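Local coordinates for protein possible TctC subunit of the Tripartite Tricarboxylate Transport(TTT) Family (Rhodopseudomonas palustris, PDB 6HKE) that binds malate as a periplasmic substrate-binding protein and probably delivers it to a tripartite tricarboxylate transporter for uptake into the cell, at residues Val21-Lys26 with Leu81-Ala86; Val88-Lys93 with Ser151-Leu156; Tyr96-Asp101 with Glu296-Trp301; Asn159-Val164 with Pro231-Gly236. The protein carries 2 engineered substitutions. All coordinates share one frame; numbering follows the deposited sequence.

Contact 1 of 4, residues Val21-Lys26 with Leu81-Ala86. With MLT (D-malate), chain D; LMR ((2S)-2-hydroxybutanedioic acid), chain E.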
# COMPACT_ATOMS: atom_id res chain seq x y z
N VAL A 21 -11.26 -8.49 -3.93
CA VAL A 21 -9.99 -9.05 -4.43
C VAL A 21 -8.87 -8.17 -3.90
O VAL A 21 -8.98 -6.94 -4.01
CB VAL A 21 -10.02 -9.13 -5.97
CG1 VAL A 21 -8.73 -9.71 -6.50
CG2 VAL A 21 -11.20 -9.96 -6.44
N VAL A 22 -7.84 -8.81 -3.35
CA VAL A 22 -6.57 -8.21 -2.85
C VAL A 22 -5.43 -8.72 -3.73
O VAL A 22 -5.31 -9.93 -3.93
CB VAL A 22 -6.36 -8.55 -1.36
CG1 VAL A 22 -4.95 -8.23 -0.91
CG2 VAL A 22 -7.37 -7.83 -0.46
N PRO A 23 -4.61 -7.81 -4.32
CA PRO A 23 -3.55 -8.21 -5.25
C PRO A 23 -2.34 -8.93 -4.62
O PRO A 23 -1.48 -9.41 -5.36
CB PRO A 23 -3.01 -6.89 -5.84
CG PRO A 23 -4.00 -5.83 -5.43
CD PRO A 23 -4.72 -6.35 -4.21
N PHE A 24 -2.27 -8.94 -3.29
CA PHE A 24 -1.06 -9.35 -2.54
C PHE A 24 -1.35 -10.48 -1.56
O PHE A 24 -2.49 -10.74 -1.18
CB PHE A 24 -0.48 -8.12 -1.86
CG PHE A 24 -0.07 -7.07 -2.86
CD1 PHE A 24 1.05 -7.26 -3.65
CD2 PHE A 24 -0.84 -5.94 -3.06
CE1 PHE A 24 1.40 -6.32 -4.60
CE2 PHE A 24 -0.48 -5.00 -4.01
CZ PHE A 24 0.64 -5.19 -4.78
N ALA A 25 -0.27 -11.14 -1.16
CA ALA A 25 -0.27 -12.34 -0.30
C ALA A 25 -0.93 -12.01 1.04
O ALA A 25 -0.80 -10.84 1.53
CB ALA A 25 1.13 -12.84 -0.12
N LYS A 26 -1.65 -12.99 1.57
CA LYS A 26 -2.29 -12.97 2.91
C LYS A 26 -1.25 -12.53 3.96
O LYS A 26 -0.04 -12.84 3.79
CB LYS A 26 -2.92 -14.34 3.19
CG LYS A 26 -3.87 -14.37 4.38
CD LYS A 26 -4.47 -15.74 4.69
CE LYS A 26 -5.54 -15.68 5.77
NZ LYS A 26 -6.04 -17.03 6.15
N LEU A 81 -1.60 3.17 -3.70
CA LEU A 81 -0.69 4.13 -4.35
C LEU A 81 0.08 3.44 -5.49
O LEU A 81 0.40 4.15 -6.45
CB LEU A 81 0.25 4.71 -3.29
CG LEU A 81 1.48 5.44 -3.80
CD1 LEU A 81 1.90 6.53 -2.83
CD2 LEU A 81 2.63 4.47 -4.01
N GLY A 82 0.38 2.14 -5.38
CA GLY A 82 1.07 1.37 -6.43
C GLY A 82 0.14 0.97 -7.57
O GLY A 82 0.33 1.42 -8.70
N THR A 83 -0.86 0.14 -7.30
CA THR A 83 -1.64 -0.55 -8.36
C THR A 83 -2.44 0.48 -9.14
O THR A 83 -2.70 0.24 -10.33
CB THR A 83 -2.55 -1.61 -7.75
OG1 THR A 83 -3.43 -0.93 -6.86
CG2 THR A 83 -1.76 -2.67 -7.03
N HIS A 84 -2.83 1.59 -8.47
CA HIS A 84 -3.77 2.59 -9.02
C HIS A 84 -3.13 3.98 -9.03
O HIS A 84 -3.89 4.96 -8.97
CB HIS A 84 -5.07 2.56 -8.22
CG HIS A 84 -5.91 1.39 -8.58
ND1 HIS A 84 -5.58 0.12 -8.21
CD2 HIS A 84 -7.04 1.31 -9.31
CE1 HIS A 84 -6.48 -0.72 -8.70
NE2 HIS A 84 -7.40 -0.01 -9.38
N GLY A 85 -1.80 4.04 -9.13
CA GLY A 85 -1.05 5.32 -9.07
C GLY A 85 0.27 5.22 -9.79
O GLY A 85 0.29 5.42 -11.02
N ALA A 86 1.33 4.89 -9.04
CA ALA A 86 2.73 4.76 -9.52
C ALA A 86 2.80 3.79 -10.70
O ALA A 86 3.67 4.01 -11.54
CB ALA A 86 3.63 4.34 -8.39
C1 MLT D . 2.71 -3.32 -1.73
O1 MLT D . 2.26 -2.47 -2.53
O2 MLT D . 3.93 -3.35 -1.44
C2 MLT D . 1.75 -4.34 -1.16
O3 MLT D . 0.53 -3.83 -0.58
C3 MLT D . 2.36 -5.11 -0.02
C4 MLT D . 1.28 -6.08 0.37
O4 MLT D . 0.12 -5.67 0.62
O5 MLT D . 1.62 -7.29 0.37
C1 LMR E . 2.99 -3.28 -1.58
O1A LMR E . 2.30 -3.04 -2.59
O1B LMR E . 4.18 -2.89 -1.42
C2 LMR E . 2.32 -4.07 -0.44
O2 LMR E . 1.05 -3.57 -0.04
C3 LMR E . 2.13 -5.55 -0.79
C4 LMR E . 1.22 -6.13 0.27
O4A LMR E . 1.69 -7.00 1.03
O4B LMR E . 0.04 -5.69 0.37

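Contact 2 of 4, residues Val88-Lys93 with Ser151-Leu156. With LMR ((2S)-2-hydroxybutanedioic acid), chain E; MLT (D-malate), chain D.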
# COMPACT_ATOMS: atom_id res chain seq x y z
N VAL A 88 1.23 3.39 -13.42
CA VAL A 88 1.10 4.07 -14.74
C VAL A 88 2.49 4.50 -15.20
O VAL A 88 2.88 4.11 -16.31
CB VAL A 88 0.13 5.26 -14.67
CG1 VAL A 88 0.08 6.02 -15.99
CG2 VAL A 88 -1.27 4.80 -14.25
N ALA A 89 3.25 5.16 -14.32
CA ALA A 89 4.61 5.69 -14.59
C ALA A 89 5.67 4.58 -14.61
O ALA A 89 6.63 4.75 -15.39
CB ALA A 89 4.95 6.76 -13.58
N LEU A 90 5.55 3.54 -13.78
CA LEU A 90 6.67 2.59 -13.48
C LEU A 90 6.50 1.25 -14.20
O LEU A 90 7.51 0.52 -14.27
CB LEU A 90 6.75 2.33 -11.98
CG LEU A 90 6.84 3.54 -11.06
CD1 LEU A 90 7.06 3.10 -9.63
CD2 LEU A 90 7.93 4.50 -11.50
N PHE A 91 5.27 0.88 -14.59
CA PHE A 91 4.92 -0.46 -15.13
C PHE A 91 4.79 -0.35 -16.64
O PHE A 91 3.90 0.32 -17.16
CB PHE A 91 3.64 -1.01 -14.49
CG PHE A 91 3.53 -2.52 -14.49
CD1 PHE A 91 3.24 -3.21 -15.66
CD2 PHE A 91 3.67 -3.25 -13.32
CE1 PHE A 91 3.13 -4.59 -15.67
CE2 PHE A 91 3.56 -4.63 -13.33
CZ PHE A 91 3.29 -5.30 -14.50
N PRO A 92 5.70 -0.99 -17.40
CA PRO A 92 5.58 -1.04 -18.86
C PRO A 92 4.34 -1.85 -19.27
O PRO A 92 4.18 -2.96 -18.78
CB PRO A 92 6.87 -1.75 -19.33
CG PRO A 92 7.80 -1.72 -18.12
CD PRO A 92 6.90 -1.69 -16.91
N LYS A 93 3.51 -1.28 -20.15
CA LYS A 93 2.33 -1.95 -20.75
C LYS A 93 1.32 -2.29 -19.65
O LYS A 93 0.82 -3.44 -19.63
CB LYS A 93 2.75 -3.23 -21.49
CG LYS A 93 3.90 -3.08 -22.48
CD LYS A 93 3.61 -2.14 -23.63
CE LYS A 93 4.10 -2.68 -24.96
NZ LYS A 93 5.58 -2.66 -25.09
N SER A 151 5.94 -0.94 -2.21
CA SER A 151 7.31 -1.31 -1.80
C SER A 151 8.26 -0.98 -2.96
O SER A 151 9.31 -0.39 -2.68
CB SER A 151 7.43 -2.77 -1.37
OG SER A 151 6.85 -3.66 -2.32
N TYR A 152 7.87 -1.30 -4.19
CA TYR A 152 8.71 -1.05 -5.40
C TYR A 152 8.77 0.46 -5.65
O TYR A 152 9.86 1.01 -5.74
CB TYR A 152 8.19 -1.78 -6.65
CG TYR A 152 8.98 -1.47 -7.90
CD1 TYR A 152 10.25 -2.01 -8.08
CD2 TYR A 152 8.51 -0.59 -8.86
CE1 TYR A 152 11.00 -1.72 -9.21
CE2 TYR A 152 9.24 -0.29 -9.99
CZ TYR A 152 10.49 -0.86 -10.16
OH TYR A 152 11.25 -0.58 -11.26
N ALA A 153 7.61 1.11 -5.74
CA ALA A 153 7.52 2.56 -6.03
C ALA A 153 8.38 3.31 -5.01
O ALA A 153 9.23 4.12 -5.45
CB ALA A 153 6.08 3.01 -6.02
N SER A 154 8.20 3.04 -3.72
CA SER A 154 8.98 3.66 -2.61
C SER A 154 10.50 3.39 -2.73
O SER A 154 11.27 4.33 -2.50
CB SER A 154 8.43 3.21 -1.30
OG SER A 154 7.08 3.61 -1.18
N CYS A 155 10.94 2.16 -3.05
CA CYS A 155 12.38 1.80 -3.12
C CYS A 155 13.00 2.42 -4.38
O CYS A 155 14.15 2.88 -4.32
CB CYS A 155 12.61 0.29 -3.00
SG CYS A 155 12.59 -0.66 -4.55
N LEU A 156 12.25 2.49 -5.47
CA LEU A 156 12.72 3.19 -6.69
C LEU A 156 12.91 4.68 -6.38
O LEU A 156 13.90 5.28 -6.87
CB LEU A 156 11.73 2.93 -7.82
CG LEU A 156 12.10 3.55 -9.16
CD1 LEU A 156 11.64 2.68 -10.32
CD2 LEU A 156 11.52 4.95 -9.28
C1 LMR E . 2.99 -3.28 -1.58
O1A LMR E . 2.30 -3.04 -2.59
O1B LMR E . 4.18 -2.89 -1.42
C2 LMR E . 2.32 -4.07 -0.44
O2 LMR E . 1.05 -3.57 -0.04
C3 LMR E . 2.13 -5.55 -0.79
C4 LMR E . 1.22 -6.13 0.27
O4A LMR E . 1.69 -7.00 1.03
O4B LMR E . 0.04 -5.69 0.37
C1 MLT D . 2.71 -3.32 -1.73
O1 MLT D . 2.26 -2.47 -2.53
O2 MLT D . 3.93 -3.35 -1.44
C2 MLT D . 1.75 -4.34 -1.16
O3 MLT D . 0.53 -3.83 -0.58
C3 MLT D . 2.36 -5.11 -0.02
C4 MLT D . 1.28 -6.08 0.37
O4 MLT D . 0.12 -5.67 0.62
O5 MLT D . 1.62 -7.29 0.37

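Contact 3 of 4, residues Tyr96-Asp101 with Glu296-Trp301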
# COMPACT_ATOMS: atom_id res chain seq x y z
N TYR A 96 -4.49 -1.59 -17.60
CA TYR A 96 -5.67 -0.77 -17.24
C TYR A 96 -5.21 0.65 -16.97
O TYR A 96 -4.00 0.87 -16.79
CB TYR A 96 -6.38 -1.36 -16.02
CG TYR A 96 -5.49 -1.53 -14.82
CD1 TYR A 96 -5.19 -0.46 -13.98
CD2 TYR A 96 -4.92 -2.75 -14.52
CE1 TYR A 96 -4.36 -0.60 -12.89
CE2 TYR A 96 -4.07 -2.91 -13.44
CZ TYR A 96 -3.80 -1.84 -12.61
OH TYR A 96 -2.96 -2.00 -11.54
N ARG A 97 -6.16 1.57 -16.98
CA ARG A 97 -6.00 2.97 -16.52
C ARG A 97 -6.62 3.02 -15.12
O ARG A 97 -7.79 2.68 -14.94
CB ARG A 97 -6.67 3.89 -17.55
CG ARG A 97 -6.30 3.56 -18.99
CD ARG A 97 -7.24 4.12 -20.04
NE ARG A 97 -8.56 3.53 -19.92
CZ ARG A 97 -9.67 4.00 -20.49
NH1 ARG A 97 -9.63 5.09 -21.25
NH2 ARG A 97 -10.82 3.37 -20.30
N PRO A 98 -5.87 3.34 -14.05
CA PRO A 98 -6.47 3.32 -12.72
C PRO A 98 -7.57 4.37 -12.54
O PRO A 98 -8.41 4.14 -11.70
CB PRO A 98 -5.30 3.61 -11.78
CG PRO A 98 -4.07 3.29 -12.59
CD PRO A 98 -4.43 3.61 -14.03
N ASP A 99 -7.55 5.47 -13.31
CA ASP A 99 -8.62 6.51 -13.26
C ASP A 99 -9.86 6.04 -14.02
O ASP A 99 -10.95 6.23 -13.48
CB ASP A 99 -8.18 7.90 -13.75
CG ASP A 99 -7.28 7.96 -14.98
OD1 ASP A 99 -6.78 6.90 -15.42
OD2 ASP A 99 -7.04 9.09 -15.45
N LYS A 100 -9.72 5.41 -15.18
CA LYS A 100 -10.83 5.28 -16.15
C LYS A 100 -11.36 3.85 -16.26
O LYS A 100 -12.46 3.69 -16.80
CB LYS A 100 -10.35 5.80 -17.51
CG LYS A 100 -10.18 7.32 -17.56
CD LYS A 100 -9.57 7.80 -18.86
CE LYS A 100 -9.75 9.28 -19.08
NZ LYS A 100 -8.83 10.06 -18.22
N ASP A 101 -10.64 2.84 -15.77
CA ASP A 101 -11.11 1.43 -15.89
C ASP A 101 -11.74 0.97 -14.56
O ASP A 101 -12.01 -0.23 -14.43
CB ASP A 101 -9.97 0.56 -16.42
CG ASP A 101 -9.72 0.80 -17.89
OD1 ASP A 101 -10.71 0.91 -18.63
OD2 ASP A 101 -8.54 0.88 -18.29
N GLU A 296 -3.90 12.54 -8.69
CA GLU A 296 -2.68 13.15 -8.09
C GLU A 296 -1.54 12.13 -8.04
O GLU A 296 -0.42 12.50 -8.39
CB GLU A 296 -2.98 13.70 -6.70
CG GLU A 296 -3.77 14.99 -6.74
CD GLU A 296 -4.40 15.40 -5.42
OE1 GLU A 296 -4.49 14.54 -4.51
OE2 GLU A 296 -4.81 16.58 -5.30
N GLU A 297 -1.82 10.89 -7.63
CA GLU A 297 -0.79 9.82 -7.56
C GLU A 297 -0.26 9.55 -8.97
O GLU A 297 0.96 9.49 -9.12
CB GLU A 297 -1.31 8.53 -6.92
CG GLU A 297 -0.24 7.84 -6.08
CD GLU A 297 0.44 8.72 -5.04
OE1 GLU A 297 1.66 8.94 -5.17
OE2 GLU A 297 -0.24 9.19 -4.10
N ILE A 298 -1.12 9.43 -9.97
CA ILE A 298 -0.68 9.15 -11.37
C ILE A 298 0.34 10.23 -11.79
O ILE A 298 1.41 9.83 -12.29
CB ILE A 298 -1.86 9.04 -12.36
CG1 ILE A 298 -2.67 7.76 -12.12
CG2 ILE A 298 -1.39 9.15 -13.80
CD1 ILE A 298 -3.90 7.60 -12.99
N SER A 299 0.03 11.51 -11.57
CA SER A 299 0.84 12.68 -12.02
C SER A 299 2.14 12.74 -11.22
O SER A 299 3.20 13.04 -11.84
CB SER A 299 0.12 14.01 -11.87
OG SER A 299 -1.27 13.87 -12.05
N ARG A 300 2.04 12.52 -9.90
CA ARG A 300 3.19 12.56 -8.95
C ARG A 300 4.28 11.61 -9.49
O ARG A 300 5.42 12.07 -9.64
CB ARG A 300 2.67 12.26 -7.54
CG ARG A 300 3.71 12.35 -6.44
CD ARG A 300 4.59 11.11 -6.39
NE ARG A 300 5.71 11.17 -5.45
CZ ARG A 300 5.66 10.81 -4.17
NH1 ARG A 300 6.75 10.90 -3.44
NH2 ARG A 300 4.54 10.35 -3.63
N TRP A 301 3.93 10.37 -9.83
CA TRP A 301 4.91 9.34 -10.28
C TRP A 301 5.34 9.55 -11.73
O TRP A 301 6.41 9.04 -12.08
CB TRP A 301 4.38 7.93 -10.04
CG TRP A 301 4.29 7.65 -8.57
CD1 TRP A 301 3.19 7.78 -7.78
CD2 TRP A 301 5.39 7.37 -7.69
NE1 TRP A 301 3.51 7.51 -6.48
CE2 TRP A 301 4.85 7.27 -6.39
CE3 TRP A 301 6.75 7.14 -7.87
CZ2 TRP A 301 5.63 6.95 -5.28
CZ3 TRP A 301 7.52 6.84 -6.77
CH2 TRP A 301 6.96 6.73 -5.49

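Contact 4 of 4, residues Asn159-Val164 with Pro231-Gly236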
# COMPACT_ATOMS: atom_id res chain seq x y z
N ASN A 159 16.07 4.85 -3.99
CA ASN A 159 17.30 4.49 -4.74
C ASN A 159 17.67 5.59 -5.75
O ASN A 159 18.87 5.86 -5.89
CB ASN A 159 17.17 3.12 -5.40
CG ASN A 159 17.14 2.01 -4.39
OD1 ASN A 159 17.35 2.22 -3.19
ND2 ASN A 159 16.85 0.81 -4.85
N ARG A 160 16.69 6.23 -6.40
CA ARG A 160 16.94 7.35 -7.36
C ARG A 160 17.39 8.62 -6.62
O ARG A 160 18.20 9.37 -7.19
CB ARG A 160 15.69 7.70 -8.17
CG ARG A 160 15.60 6.88 -9.44
CD ARG A 160 14.32 7.12 -10.20
NE ARG A 160 14.13 6.03 -11.14
CZ ARG A 160 13.89 6.16 -12.44
NH1 ARG A 160 13.78 7.36 -12.99
NH2 ARG A 160 13.73 5.07 -13.17
N LEU A 161 16.86 8.86 -5.42
CA LEU A 161 17.28 9.99 -4.57
C LEU A 161 18.74 9.78 -4.16
O LEU A 161 19.51 10.75 -4.24
CB LEU A 161 16.33 10.09 -3.37
CG LEU A 161 14.98 10.73 -3.68
CD1 LEU A 161 14.05 10.66 -2.49
CD2 LEU A 161 15.16 12.17 -4.14
N LEU A 162 19.10 8.55 -3.77
CA LEU A 162 20.46 8.20 -3.27
C LEU A 162 21.38 7.82 -4.43
O LEU A 162 22.57 7.59 -4.18
CB LEU A 162 20.36 7.04 -2.28
CG LEU A 162 19.63 7.31 -0.97
CD1 LEU A 162 19.64 6.05 -0.13
CD2 LEU A 162 20.26 8.45 -0.19
N LYS A 163 20.86 7.71 -5.65
CA LYS A 163 21.66 7.45 -6.88
C LYS A 163 22.36 6.10 -6.74
O LYS A 163 23.53 5.99 -7.12
CB LYS A 163 22.63 8.60 -7.13
CG LYS A 163 21.98 9.98 -7.08
CD LYS A 163 22.85 11.14 -7.56
CE LYS A 163 22.28 12.47 -7.12
NZ LYS A 163 20.80 12.50 -7.27
N VAL A 164 21.64 5.10 -6.24
CA VAL A 164 22.09 3.68 -6.16
C VAL A 164 21.07 2.83 -6.91
O VAL A 164 19.88 3.15 -6.86
CB VAL A 164 22.24 3.24 -4.69
CG1 VAL A 164 23.22 4.12 -3.94
CG2 VAL A 164 20.90 3.20 -3.97
N PRO A 231 14.62 15.07 2.13
CA PRO A 231 13.23 15.53 2.19
C PRO A 231 12.39 15.07 0.98
O PRO A 231 11.18 15.03 1.10
CB PRO A 231 13.37 17.06 2.27
CG PRO A 231 14.69 17.35 1.60
CD PRO A 231 15.57 16.19 2.01
N GLY A 232 13.02 14.69 -0.13
CA GLY A 232 12.31 14.16 -1.31
C GLY A 232 11.64 12.83 -1.03
O GLY A 232 10.80 12.41 -1.82
N PHE A 233 12.05 12.12 0.03
CA PHE A 233 11.53 10.76 0.32
C PHE A 233 10.27 10.87 1.18
O PHE A 233 10.38 10.71 2.39
CB PHE A 233 12.64 9.90 0.93
CG PHE A 233 12.25 8.46 1.09
CD1 PHE A 233 11.79 7.73 0.02
CD2 PHE A 233 12.32 7.85 2.33
CE1 PHE A 233 11.41 6.41 0.18
CE2 PHE A 233 11.96 6.52 2.49
CZ PHE A 233 11.50 5.80 1.41
N GLN A 234 9.14 11.20 0.55
CA GLN A 234 7.78 11.27 1.18
C GLN A 234 6.81 10.44 0.35
O GLN A 234 6.55 10.78 -0.79
CB GLN A 234 7.23 12.70 1.31
CG GLN A 234 8.22 13.67 1.93
CD GLN A 234 7.61 14.55 3.00
OE1 GLN A 234 6.45 14.95 2.91
NE2 GLN A 234 8.41 14.86 4.01
N VAL A 235 6.27 9.40 0.97
CA VAL A 235 5.30 8.47 0.34
C VAL A 235 4.15 8.31 1.33
O VAL A 235 4.37 7.77 2.45
CB VAL A 235 5.99 7.14 -0.05
CG1 VAL A 235 5.01 6.19 -0.70
CG2 VAL A 235 7.19 7.37 -0.96
N GLY A 236 2.99 8.85 0.98
CA GLY A 236 1.72 8.62 1.68
C GLY A 236 0.98 7.53 0.95
O GLY A 236 0.54 7.81 -0.20

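Contact 1 of 4, residues Val21-Lys26 with Leu81-Ala86
F24, a wall of the malate pocket, is backed by P23 and T83 where the loop after strand 18-22 meets helix 82-90. The methyl of T83 does all the touching across the two segments. Its CG2 lies 4.2 Å from P23 CG, the two side chains crossing at about a right angle, and approaches F24 obliquely, 4.0 Å from CE2, near the far end of the ring. With chi1 near 60°, T83 holds OG1 between its backbone N and carbonyl carbon and leaves CG2 beside the backbone N, where it meets P23 and F24. OG1 hydrogen-bonds to H84 ND1 at 2.7 Å, in the plane of the imidazole at its edge, and also to the backbone N of H80. The F24 ring is sandwiched. P23 CB sits 3.6 Å above one face, toward the rim. Over the other face lies malate, modelled as two overlapping enantiomers: C2 of D-malate stands 3.5 Å above the ring centre, and C3 of the S form takes a similar place nearer the rim. The rings of F24 and H80 also meet, and H80 NE2 hydrogen-bonds to the S enantiomer. With an alanine here, malate would probably lose the flat surface under its carbon chain, and the T83 methyl would be left facing a gap. No polar bond joins the two segments; the contact is apolar and buried, so F24 can offer shape to the ligand's carbon backbone while T30, V150, S151 and T174 take up its oxygens.

Contact 2 of 4, residues Val88-Lys93 with Ser151-Leu156
L90, in the last turn of helix 82-90, is the side chain that reaches across to Y152, A153 and L156. Its CB already lies against the phenol ring, 4.1 Å from Y152 CE2. From there chi1 of -53° sets CG beside the backbone N, and the chain forks toward the opposing helix. The CD1 branch goes deepest: it stands 3.7 Å from both CA and CB of A153, where the small side chain lets a methyl settle close to the helix backbone, and it approaches the Y152 ring obliquely, 4.0 Å from CD2. The CD2 branch meets a methyl of its own kind, L156 CD2, at 4.2 Å. These three partners line one side of helix 150-162, whose N-terminal end points at the malate in the ligand cleft of this type II periplasmic binding protein. There the backbone N of S151 donates to a carboxylate of the bound acid, 2.7 Å to O1B of the S form with an N-H...O angle of 156°, and 3.2 Å to O2 of the overlapping D-malate; the positive end of the helix dipole probably strengthens this hold. S151 OG lies close to the same carboxylate and is also engaged by S149 OG and A145 N. L90 also touches V305 of helix 287-305, while the Y152 ring meets F147 and is set edge-to-face with H144.

Contact 3 of 4, residues Tyr96-Asp101 with Glu296-Trp301
I298 points its extended arm from helix 287-305 straight into the loop 96-101, with P98 and D99 receiving its tip. The CG1 branch lies beside the backbone N (chi1 -71°), and an anti chi2 of 177° stretches CD1 out from the helix. The P98 ring meets it obliquely, CD to CD1 at 4.2 Å. The D99 side chain crosses it at about a right angle, OD1 standing 3.8 Å from the same CD1. Within the loop the polar groups are turned toward one another. R97 grips D101 side-on, NE to OD2 at 3.1 Å and NH2 to OD1 at 3.0 Å, both in the guanidinium plane but coming from above the carboxylate plane. R97 N adds a 2.8 Å bond to OD2, on its anti side, and K100 CB lies over a face of the guanidinium. P98 also packs on H84 and V88 of helix 82-90. Across the two segments the contact is thus van der Waals alone: a methyl gives the D99 carboxylate no bond, and that charge is met instead, weakly, by K100 NZ, while the R97-D101 pair ties one end of the loop to the other, with P98 and D99 between them to meet I298.

Contact 4 of 4, residues Asn159-Val164 with Pro231-Gly236
A chi1 of -78° sets CG of L161 beside its own backbone N, and an extended chi2 of 174° carries CD1 out to G232 and F233. On the other side the F233 backbone puts CB next to the leucine, and a chi1 of -173° carries the ring to the anti position. The meeting is a methyl against a peptide: L161 CD1 lies 3.5 Å from F233 N and 3.6 Å from G232 C, so it rests on the link between the two residues. F233 CB follows at 3.8 Å, and the ring itself is approached obliquely. The backbone comes this close at a residue without a side chain; a CB on G232 would lie only about 3.1 Å from L161 CD2. F233 is the centre of an inverse gamma turn, with a weak bond from Q234 N to G232 O at 3.1 Å, and the G232-F233 peptide that the leucine touches lies at the start of this tight bend. On the other partner, the chain leaves helical geometry at K163, whose phi is positive, and V164 N reaches back to N159 O at 2.9 Å. The contact joins the last turn of helix 150-162 to the loop leading into strand 236-244. F233 continues inward onto L158 of the same helix and onto A211 and A225, V235 packs on S154 and L157, and L162 and V164 lean on helix 126-136.

Contacts 1 and 2 border the malate directly and share helix 82-90; their centres lie 12 Å apart, and A86 CB of the first packs on A153 CB of the second at 3.7 Å. Contact 3 stands behind them: Y96 OH probably hydrogen-bonds to T83 O at 2.6 Å, I298 presses on V88, and W301 packs on both A86 and A153. The side chain of P98 is about 13 Å from the ligand. Contact 4, at the far end of helix 150-162, has the F233 side chain about 12 Å from malate; a probable hydrogen bond from R300 NH1 to Q234 O, 2.7 Å, ties it to contact 3. Helix 287-305 thus backs both pocket-lining contacts.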